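Local coordinates for protein REP-associated tyrosine transposase (Escherichia coli, PDB 4ER8) that binds hairpins formed by repeated extragenic palindromes and catalyses cleavage and recombination of the mosaic elements built from them, at residues A[54-57]-A[58-61]; A[117-120]-A[121-124]; A[25-28]-A[29-33]. All blocks are in the same frame, centred on the assembly; numbering follows the deposited sequence.

From the N terminus the chain first runs through strand 13-19 and reaches contact 3, where residues 25-33 close the turn of helix 27-30 and pass into helix 32-45. Strand 49-55 follows, and contact 1 closes the hairpin that reverses it into strand 59-65. Much later, contact 2 closes the last turns of helix 106-122. The three lie in series, neither nesting nor crossing. Contact 1 joins the others: P57 O probably accepts a hydrogen bond from L28 N of contact 3, and H59 and H61 share a nickel ion with N119 and H123 of contact 2. Contacts 2 and 3 do not touch, their centres being about 17 Å apart.

Contact 1 of 3, residues A[54-57]-A[58-61]; sequences VVLP and EHMH. With NI (nickel (II) ion), chain C.
L56 N donates to H59 O at 2.7 Å and closes the hairpin round P57 and E58. V54 N likewise meets H61 O at 3.0 Å, while the return bond from H61 N is weak. V54 and H61, an antiparallel hydrogen-bonded pair, share a sheet face, and V54 CG2 lies at the edge of the H61 ring. H59 and H61, the histidines of the HUH motif, bind nickel through NE2, at 2.1 Å for H59. In H59, CG sits between the backbone N and the carbonyl carbon (chi1 78°), which brings the ring beside L56; L56 CD1 makes a CH-pi contact over one face, 4.1 Å from the centroid, and ND1 gives its hydrogen, in the ring plane, to the syn side of E58 OE1 at 2.7 Å. The other carboxylate oxygen of E58 pairs with R162, and T17 holds H61 ND1. With an alanine in place of E58, H59 ND1 would probably lose its acceptor and the ring some of its hold against turning, and R162 its mate. M60 touches V18 of strand 13-19, V54 packs on I116 and P120 of helix 106-122, and V55 meets L28 of helix 27-30.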
ATOM      1  N   VAL A  54      -0.693  -2.806  -3.457  1.00 40.39           N
ATOM      2  CA  VAL A  54       0.363  -3.038  -4.447  1.00 41.08           C
ATOM      3  C   VAL A  54       1.730  -2.784  -3.839  1.00 42.05           C
ATOM      4  O   VAL A  54       1.911  -1.899  -2.992  1.00 42.59           O
ATOM      5  CB  VAL A  54       0.393  -2.050  -5.605  1.00 41.24           C
ATOM      6  CG1 VAL A  54      -0.308  -2.567  -6.783  1.00 42.08           C
ATOM      7  CG2 VAL A  54      -0.055  -0.665  -5.170  1.00 39.88           C
ATOM      8  N   VAL A  55       2.709  -3.506  -4.350  1.00 41.93           N
ATOM      9  CA  VAL A  55       4.089  -3.187  -4.087  1.00 41.30           C
ATOM     10  C   VAL A  55       4.769  -2.819  -5.396  1.00 41.25           C
ATOM     11  O   VAL A  55       4.709  -3.546  -6.380  1.00 40.22           O
ATOM     12  CB  VAL A  55       4.798  -4.385  -3.545  1.00 41.49           C
ATOM     13  CG1 VAL A  55       6.267  -4.020  -3.254  1.00 40.01           C
ATOM     14  CG2 VAL A  55       4.048  -4.910  -2.317  1.00 41.57           C
ATOM     15  N   LEU A  56       5.439  -1.691  -5.399  1.00 41.40           N
ATOM     16  CA  LEU A  56       6.183  -1.344  -6.567  1.00 42.23           C
ATOM     17  C   LEU A  56       7.629  -1.550  -6.176  1.00 43.26           C
ATOM     18  O   LEU A  56       7.895  -1.896  -5.010  1.00 44.02           O
ATOM     19  CB  LEU A  56       5.819   0.060  -7.055  1.00 42.03           C
ATOM     20  CG  LEU A  56       4.396  -0.137  -7.621  1.00 42.39           C
ATOM     21  CD1 LEU A  56       3.313   0.460  -6.728  1.00 40.75           C
ATOM     22  CD2 LEU A  56       4.246   0.334  -9.054  1.00 40.42           C
ATOM     23  N   PRO A  57       8.566  -1.410  -7.131  1.00 43.58           N
ATOM     24  CA  PRO A  57       9.939  -1.664  -6.717  1.00 44.15           C
ATOM     25  C   PRO A  57      10.362  -0.717  -5.624  1.00 44.45           C
ATOM     26  O   PRO A  57      11.079  -1.132  -4.718  1.00 45.21           O
ATOM     27  CB  PRO A  57      10.748  -1.405  -7.985  1.00 44.75           C
ATOM     28  CG  PRO A  57       9.732  -1.476  -9.118  1.00 44.95           C
ATOM     29  CD  PRO A  57       8.471  -0.960  -8.530  1.00 43.41           C
ATOM     30  N   GLU A  58       9.879   0.524  -5.661  1.00 44.21           N
ATOM     31  CA  GLU A  58      10.324   1.540  -4.683  1.00 44.31           C
ATOM     32  C   GLU A  58       9.267   2.255  -3.827  1.00 43.32           C
ATOM     33  O   GLU A  58       9.598   3.256  -3.200  1.00 44.19           O
ATOM     34  CB  GLU A  58      11.195   2.605  -5.368  1.00 44.57           C
ATOM     35  CG  GLU A  58      10.659   3.074  -6.726  1.00 47.48           C
ATOM     36  CD  GLU A  58       9.229   3.543  -6.661  1.00 50.96           C
ATOM     37  OE1 GLU A  58       8.332   2.834  -7.165  1.00 54.86           O
ATOM     38  OE2 GLU A  58       8.987   4.623  -6.104  1.00 53.86           O
ATOM     39  N   HIS A  59       8.028   1.769  -3.786  1.00 41.83           N
ATOM     40  CA  HIS A  59       6.976   2.336  -2.932  1.00 39.70           C
ATOM     41  C   HIS A  59       5.776   1.430  -3.004  1.00 39.80           C
ATOM     42  O   HIS A  59       5.735   0.510  -3.830  1.00 40.02           O
ATOM     43  CB  HIS A  59       6.597   3.765  -3.373  1.00 39.03           C
ATOM     44  CG  HIS A  59       5.695   3.849  -4.572  1.00 38.25           C
ATOM     45  ND1 HIS A  59       6.103   3.519  -5.849  1.00 38.35           N
ATOM     46  CD2 HIS A  59       4.422   4.307  -4.695  1.00 37.14           C
ATOM     47  CE1 HIS A  59       5.112   3.757  -6.701  1.00 38.37           C
ATOM     48  NE2 HIS A  59       4.074   4.217  -6.021  1.00 34.95           N
ATOM     49  N   MET A  60       4.794   1.671  -2.153  1.00 38.80           N
ATOM     50  CA  MET A  60       3.630   0.843  -2.161  1.00 38.43           C
ATOM     51  C   MET A  60       2.456   1.691  -1.758  1.00 38.32           C
ATOM     52  O   MET A  60       2.638   2.729  -1.108  1.00 39.58           O
ATOM     53  CB  MET A  60       3.817  -0.367  -1.239  1.00 38.07           C
ATOM     54  CG  MET A  60       3.955  -0.126   0.250  1.00 40.83           C
ATOM     55  SD  MET A  60       4.802  -1.551   1.107  1.00 45.04           S
ATOM     56  CE  MET A  60       4.950  -0.905   2.728  1.00 44.49           C
ATOM     57  N   HIS A  61       1.263   1.268  -2.168  1.00 36.91           N
ATOM     58  CA  HIS A  61       0.018   1.874  -1.766  1.00 35.27           C
ATOM     59  C   HIS A  61      -0.858   0.781  -1.241  1.00 34.96           C
ATOM     60  O   HIS A  61      -0.828  -0.332  -1.776  1.00 34.79           O
ATOM     61  CB  HIS A  61      -0.686   2.432  -2.974  1.00 34.86           C
ATOM     62  CG  HIS A  61       0.114   3.419  -3.744  1.00 34.93           C
ATOM     63  ND1 HIS A  61       0.245   4.737  -3.355  1.00 37.37           N
ATOM     64  CD2 HIS A  61       0.801   3.299  -4.902  1.00 36.03           C
ATOM     65  CE1 HIS A  61       1.005   5.382  -4.225  1.00 34.21           C
ATOM     66  NE2 HIS A  61       1.343   4.537  -5.183  1.00 36.83           N
TER
HETATM   67 NI    NI C 201       2.298   4.867  -6.907  1.00 38.93          NI

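Contact 2 of 3, residues A[117-120]-A[121-124]; sequences YINP and VKHG. With NI (nickel (II) ion), chain C.
The metal site of the nuclease draws two of its ligands from around the C-terminal end of helix 106-122: N119 and H123, one turn apart, reach the same nickel ion. N119 gives the amide oxygen, with OD1 at 2.2 Å from the nickel, and H123 gives NE2 at 2.0 Å. The two ligands sit side by side on the metal: OD1 lies at the edge of the imidazole, in its plane, while the amide itself is turned nearly perpendicular to the ring, the planes 82° apart. H123 CG is anti to its own carbonyl carbon (chi1 -75°), which swings the ring back along the helix toward N119. The main chain ties the same two residues together, for H123 N donates to N119 O at 2.9 Å. H59, H61 and both carboxylate oxygens of E161 complete six ligating atoms, and the H59 and H123 rings meet almost at right angles. In related single-tyrosine HUH enzymes the helix that bears the nucleophile likewise adds a ligand to the histidine pair, and N119 is consistent with that role. The helix is kinked at P120, whose nitrogen has no hydrogen to give to the turn before, yet K122 N still reaches I118 O at 3.1 Å. It ends in a Schellman motif: G124 takes a positive phi of 91°, a backbone angle at which the carbonyl oxygen of H123 leaves room for little but a glycine hydrogen, and its N bonds V121 O at 2.9 Å. K122 runs outward past the N119 amide, its CD 3.7 Å from N119 ND2, and its ammonium group is held by T155 O and by a salt bridge to D156.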
ATOM      1  N   TYR A 117      -4.664  -0.969  -8.094  1.00 37.45           N
ATOM      2  CA  TYR A 117      -4.379  -1.963  -9.120  1.00 37.84           C
ATOM      3  C   TYR A 117      -3.908  -1.353 -10.444  1.00 37.89           C
ATOM      4  O   TYR A 117      -3.163  -1.996 -11.177  1.00 38.16           O
ATOM      5  CB  TYR A 117      -5.552  -2.959  -9.327  1.00 37.57           C
ATOM      6  CG  TYR A 117      -5.906  -3.729  -8.055  1.00 38.75           C
ATOM      7  CD1 TYR A 117      -7.242  -3.977  -7.691  1.00 39.05           C
ATOM      8  CD2 TYR A 117      -4.901  -4.179  -7.188  1.00 37.47           C
ATOM      9  CE1 TYR A 117      -7.548  -4.660  -6.495  1.00 37.26           C
ATOM     10  CE2 TYR A 117      -5.201  -4.862  -6.019  1.00 36.49           C
ATOM     11  CZ  TYR A 117      -6.516  -5.087  -5.668  1.00 38.11           C
ATOM     12  OH  TYR A 117      -6.778  -5.765  -4.486  1.00 40.43           O
ATOM     13  N   ILE A 118      -4.330  -0.129 -10.747  1.00 37.76           N
ATOM     14  CA  ILE A 118      -3.850   0.579 -11.932  1.00 37.77           C
ATOM     15  C   ILE A 118      -2.433   1.107 -11.784  1.00 38.13           C
ATOM     16  O   ILE A 118      -1.766   1.436 -12.757  1.00 38.54           O
ATOM     17  CB  ILE A 118      -4.754   1.754 -12.264  1.00 37.94           C
ATOM     18  CG1 ILE A 118      -5.968   1.254 -13.031  1.00 39.48           C
ATOM     19  CG2 ILE A 118      -4.056   2.778 -13.117  1.00 37.07           C
ATOM     20  CD1 ILE A 118      -7.178   2.197 -12.878  1.00 44.71           C
ATOM     21  N   ASN A 119      -1.977   1.210 -10.556  1.00 38.42           N
ATOM     22  CA  ASN A 119      -0.764   1.948 -10.318  1.00 38.36           C
ATOM     23  C   ASN A 119       0.444   1.443 -11.147  1.00 38.60           C
ATOM     24  O   ASN A 119       1.161   2.237 -11.772  1.00 37.43           O
ATOM     25  CB  ASN A 119      -0.452   1.945  -8.841  1.00 37.59           C
ATOM     26  CG  ASN A 119       0.150   3.202  -8.412  1.00 37.31           C
ATOM     27  OD1 ASN A 119       1.108   3.215  -7.640  1.00 38.76           O
ATOM     28  ND2 ASN A 119      -0.396   4.305  -8.909  1.00 37.20           N
ATOM     29  N   PRO A 120       0.653   0.113 -11.172  1.00 38.93           N
ATOM     30  CA  PRO A 120       1.846  -0.371 -11.901  1.00 39.12           C
ATOM     31  C   PRO A 120       1.872   0.180 -13.313  1.00 40.58           C
ATOM     32  O   PRO A 120       2.955   0.330 -13.920  1.00 41.30           O
ATOM     33  CB  PRO A 120       1.663  -1.870 -11.906  1.00 38.32           C
ATOM     34  CG  PRO A 120       0.940  -2.134 -10.566  1.00 38.52           C
ATOM     35  CD  PRO A 120      -0.005  -0.946 -10.381  1.00 37.84           C
ATOM     36  N   VAL A 121       0.687   0.526 -13.817  1.00 41.30           N
ATOM     37  CA  VAL A 121       0.552   0.980 -15.201  1.00 41.70           C
ATOM     38  C   VAL A 121       0.822   2.457 -15.225  1.00 42.32           C
ATOM     39  O   VAL A 121       1.620   2.910 -16.016  1.00 43.33           O
ATOM     40  CB  VAL A 121      -0.838   0.629 -15.806  1.00 41.47           C
ATOM     41  CG1 VAL A 121      -1.153   1.429 -17.076  1.00 40.03           C
ATOM     42  CG2 VAL A 121      -0.916  -0.826 -16.083  1.00 43.09           C
ATOM     43  N   LYS A 122       0.180   3.214 -14.353  1.00 43.03           N
ATOM     44  CA  LYS A 122       0.527   4.643 -14.207  1.00 43.94           C
ATOM     45  C   LYS A 122       2.041   4.861 -14.073  1.00 44.43           C
ATOM     46  O   LYS A 122       2.561   5.830 -14.564  1.00 44.53           O
ATOM     47  CB  LYS A 122      -0.206   5.259 -12.998  1.00 43.68           C
ATOM     48  CG  LYS A 122       0.170   6.698 -12.656  1.00 43.62           C
ATOM     49  CD  LYS A 122      -0.346   7.121 -11.264  1.00 41.91           C
ATOM     50  CE  LYS A 122      -0.197   8.628 -11.033  1.00 40.80           C
ATOM     51  NZ  LYS A 122      -1.026   9.514 -11.930  1.00 38.56           N
ATOM     52  N   HIS A 123       2.751   3.950 -13.429  1.00 45.66           N
ATOM     53  CA  HIS A 123       4.143   4.208 -13.159  1.00 47.48           C
ATOM     54  C   HIS A 123       5.060   3.747 -14.307  1.00 48.78           C
ATOM     55  O   HIS A 123       6.288   3.984 -14.278  1.00 48.50           O
ATOM     56  CB  HIS A 123       4.556   3.591 -11.830  1.00 47.15           C
ATOM     57  CG  HIS A 123       4.061   4.340 -10.628  1.00 49.07           C
ATOM     58  ND1 HIS A 123       4.424   5.645 -10.357  1.00 49.86           N
ATOM     59  CD2 HIS A 123       3.277   3.946  -9.592  1.00 50.00           C
ATOM     60  CE1 HIS A 123       3.872   6.027  -9.214  1.00 51.13           C
ATOM     61  NE2 HIS A 123       3.167   5.015  -8.732  1.00 51.95           N
ATOM     62  N   GLY A 124       4.455   3.100 -15.306  1.00 49.46           N
ATOM     63  CA  GLY A 124       5.155   2.724 -16.532  1.00 50.55           C
ATOM     64  C   GLY A 124       5.792   1.351 -16.487  1.00 51.49           C
ATOM     65  O   GLY A 124       6.490   0.959 -17.417  1.00 52.18           O
TER
HETATM   66 NI    NI C 201       2.298   4.867  -6.907  1.00 38.93          NI

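Contact 3 of 3, residues A[25-28]-A[29-33]; sequences SQLL and TTQYQ
This is a local contact at the protein surface, within the first turn of the four-residue helix 27-30, which then leads through Q31 into helix 32-45. Its focus is the carbonyl oxygen of Q26, the N-cap residue, which three donors grip. T30 N comes nearly straight along the carbonyl, 2.8 Å from Q26 O. T29 N, 3.1 Å from the same oxygen, comes from one side of the carbonyl plane and the T30 hydroxyl from the other, OG1 donating to Q26 O at 3.2 Å. The hydroxyl can fold back in this way because OG1 stands beside the backbone N of T30, anti to the carbonyl carbon (chi1 -64°). Ahead of the cap, S25 OG accepts from L27 N at 3.2 Å, forming an ST turn that supplies a first-turn amide with a side-chain acceptor. The Q26 side chain does not cap; it extends alongside T29, with NE2 4.2 Å from T29 CG2. In the RNA recognition motif fold of this domain, these residues lie on the connection from strand 13-19 to helix 32-45, the first of the two helices linking the strands. Q31 serves both helices, leaving the first and standing at the N-cap of the second. Its N donates to L27 O at 3.0 Å. The chain then changes course: Y32 N bonds T29 O at 2.7 Å, whereas L28 O makes a CA-H...O contact with Y32, 3.4 Å from its CA, and lies near the plane of the tyrosine ring, at its edge. That ring packs edge-to-face with F134. Inward, L28 is buried against F84 of helix 73-87 and V55 of strand 49-55, and L27 and Q31 also touch F84.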
ATOM      1  N   SER A  25      15.688   2.591  -6.392  1.00 56.01           N
ATOM      2  CA  SER A  25      15.679   1.316  -5.661  1.00 54.98           C
ATOM      3  C   SER A  25      14.726   0.308  -6.281  1.00 54.81           C
ATOM      4  O   SER A  25      13.775   0.693  -6.958  1.00 54.95           O
ATOM      5  CB  SER A  25      15.291   1.556  -4.216  1.00 54.97           C
ATOM      6  OG  SER A  25      15.300   0.363  -3.468  1.00 54.99           O
ATOM      7  N   GLN A  26      14.990  -0.981  -6.077  1.00 55.02           N
ATOM      8  CA  GLN A  26      14.069  -2.062  -6.513  1.00 54.85           C
ATOM      9  C   GLN A  26      13.968  -3.075  -5.427  1.00 54.64           C
ATOM     10  O   GLN A  26      13.534  -4.223  -5.634  1.00 55.00           O
ATOM     11  CB  GLN A  26      14.553  -2.769  -7.756  1.00 55.17           C
ATOM     12  CG  GLN A  26      14.686  -1.874  -8.959  1.00 57.67           C
ATOM     13  CD  GLN A  26      14.601  -2.664 -10.228  1.00 62.47           C
ATOM     14  OE1 GLN A  26      14.881  -2.147 -11.313  1.00 64.38           O
ATOM     15  NE2 GLN A  26      14.178  -3.936 -10.108  1.00 64.66           N
ATOM     16  N   LEU A  27      14.377  -2.614  -4.258  1.00 53.80           N
ATOM     17  CA  LEU A  27      14.370  -3.368  -3.070  1.00 53.35           C
ATOM     18  C   LEU A  27      13.006  -3.981  -2.686  1.00 53.60           C
ATOM     19  O   LEU A  27      12.966  -5.088  -2.178  1.00 54.24           O
ATOM     20  CB  LEU A  27      14.907  -2.466  -1.975  1.00 53.21           C
ATOM     21  CG  LEU A  27      14.998  -3.142  -0.617  1.00 54.78           C
ATOM     22  CD1 LEU A  27      16.364  -3.862  -0.445  1.00 55.07           C
ATOM     23  CD2 LEU A  27      14.785  -2.115   0.427  1.00 54.80           C
ATOM     24  N   LEU A  28      11.884  -3.290  -2.888  1.00 54.21           N
ATOM     25  CA  LEU A  28      10.601  -3.829  -2.402  1.00 54.44           C
ATOM     26  C   LEU A  28      10.190  -5.012  -3.286  1.00 55.70           C
ATOM     27  O   LEU A  28       9.398  -5.889  -2.917  1.00 54.88           O
ATOM     28  CB  LEU A  28       9.505  -2.760  -2.345  1.00 53.74           C
ATOM     29  CG  LEU A  28       9.628  -1.590  -1.366  1.00 52.63           C
ATOM     30  CD1 LEU A  28       8.322  -0.800  -1.276  1.00 48.21           C
ATOM     31  CD2 LEU A  28      10.053  -2.080   0.005  1.00 52.37           C
ATOM     32  N   THR A  29      10.788  -5.031  -4.460  1.00 57.41           N
ATOM     33  CA  THR A  29      10.495  -6.026  -5.430  1.00 59.30           C
ATOM     34  C   THR A  29      11.465  -7.203  -5.255  1.00 60.61           C
ATOM     35  O   THR A  29      11.036  -8.323  -4.932  1.00 60.80           O
ATOM     36  CB  THR A  29      10.481  -5.360  -6.794  1.00 58.94           C
ATOM     37  OG1 THR A  29       9.133  -5.396  -7.268  1.00 59.55           O
ATOM     38  CG2 THR A  29      11.434  -6.029  -7.801  1.00 61.34           C
ATOM     39  N   THR A  30      12.761  -6.920  -5.405  1.00 61.65           N
ATOM     40  CA  THR A  30      13.831  -7.887  -5.204  1.00 62.14           C
ATOM     41  C   THR A  30      13.604  -8.669  -3.901  1.00 62.71           C
ATOM     42  O   THR A  30      13.549  -9.906  -3.910  1.00 62.91           O
ATOM     43  CB  THR A  30      15.198  -7.155  -5.254  1.00 62.57           C
ATOM     44  OG1 THR A  30      15.385  -6.613  -6.577  1.00 62.54           O
ATOM     45  CG2 THR A  30      16.372  -8.077  -4.898  1.00 62.20           C
ATOM     46  N   GLN A  31      13.394  -7.957  -2.797  1.00 62.82           N
ATOM     47  CA  GLN A  31      13.132  -8.610  -1.527  1.00 62.87           C
ATOM     48  C   GLN A  31      11.656  -8.713  -1.233  1.00 62.40           C
ATOM     49  O   GLN A  31      11.221  -8.637  -0.075  1.00 62.30           O
ATOM     50  CB  GLN A  31      13.837  -7.881  -0.398  1.00 63.70           C
ATOM     51  CG  GLN A  31      15.350  -7.953  -0.479  1.00 66.68           C
ATOM     52  CD  GLN A  31      15.846  -9.369  -0.709  1.00 70.62           C
ATOM     53  OE1 GLN A  31      16.711  -9.587  -1.560  1.00 72.38           O
ATOM     54  NE2 GLN A  31      15.288 -10.345   0.031  1.00 70.80           N
ATOM     55  N   TYR A  32      10.877  -8.934  -2.276  1.00 61.89           N
ATOM     56  CA  TYR A  32       9.454  -9.147  -2.083  1.00 62.29           C
ATOM     57  C   TYR A  32       9.128 -10.020  -0.857  1.00 62.20           C
ATOM     58  O   TYR A  32       8.207  -9.727  -0.084  1.00 62.28           O
ATOM     59  CB  TYR A  32       8.840  -9.757  -3.336  1.00 62.16           C
ATOM     60  CG  TYR A  32       7.331  -9.707  -3.328  1.00 62.91           C
ATOM     61  CD1 TYR A  32       6.651  -8.549  -2.938  1.00 61.65           C
ATOM     62  CD2 TYR A  32       6.576 -10.812  -3.726  1.00 63.12           C
ATOM     63  CE1 TYR A  32       5.265  -8.502  -2.936  1.00 62.36           C
ATOM     64  CE2 TYR A  32       5.193 -10.767  -3.737  1.00 62.99           C
ATOM     65  CZ  TYR A  32       4.543  -9.613  -3.336  1.00 62.27           C
ATOM     66  OH  TYR A  32       3.175  -9.577  -3.347  1.00 61.82           O
ATOM     67  N   GLN A  33       9.917 -11.074  -0.694  1.00 62.16           N
ATOM     68  CA  GLN A  33       9.720 -12.098   0.315  1.00 61.95           C
ATOM     69  C   GLN A  33       9.845 -11.580   1.723  1.00 61.28           C
ATOM     70  O   GLN A  33       8.951 -11.805   2.527  1.00 60.77           O
ATOM     71  CB  GLN A  33      10.714 -13.241   0.076  1.00 63.04           C
ATOM     72  CG  GLN A  33      10.451 -14.011  -1.223  1.00 64.54           C
ATOM     73  CD  GLN A  33       8.972 -14.354  -1.355  1.00 67.66           C
ATOM     74  OE1 GLN A  33       8.297 -14.662  -0.354  1.00 67.57           O
ATOM     75  NE2 GLN A  33       8.450 -14.272  -2.589  1.00 68.29           N
TER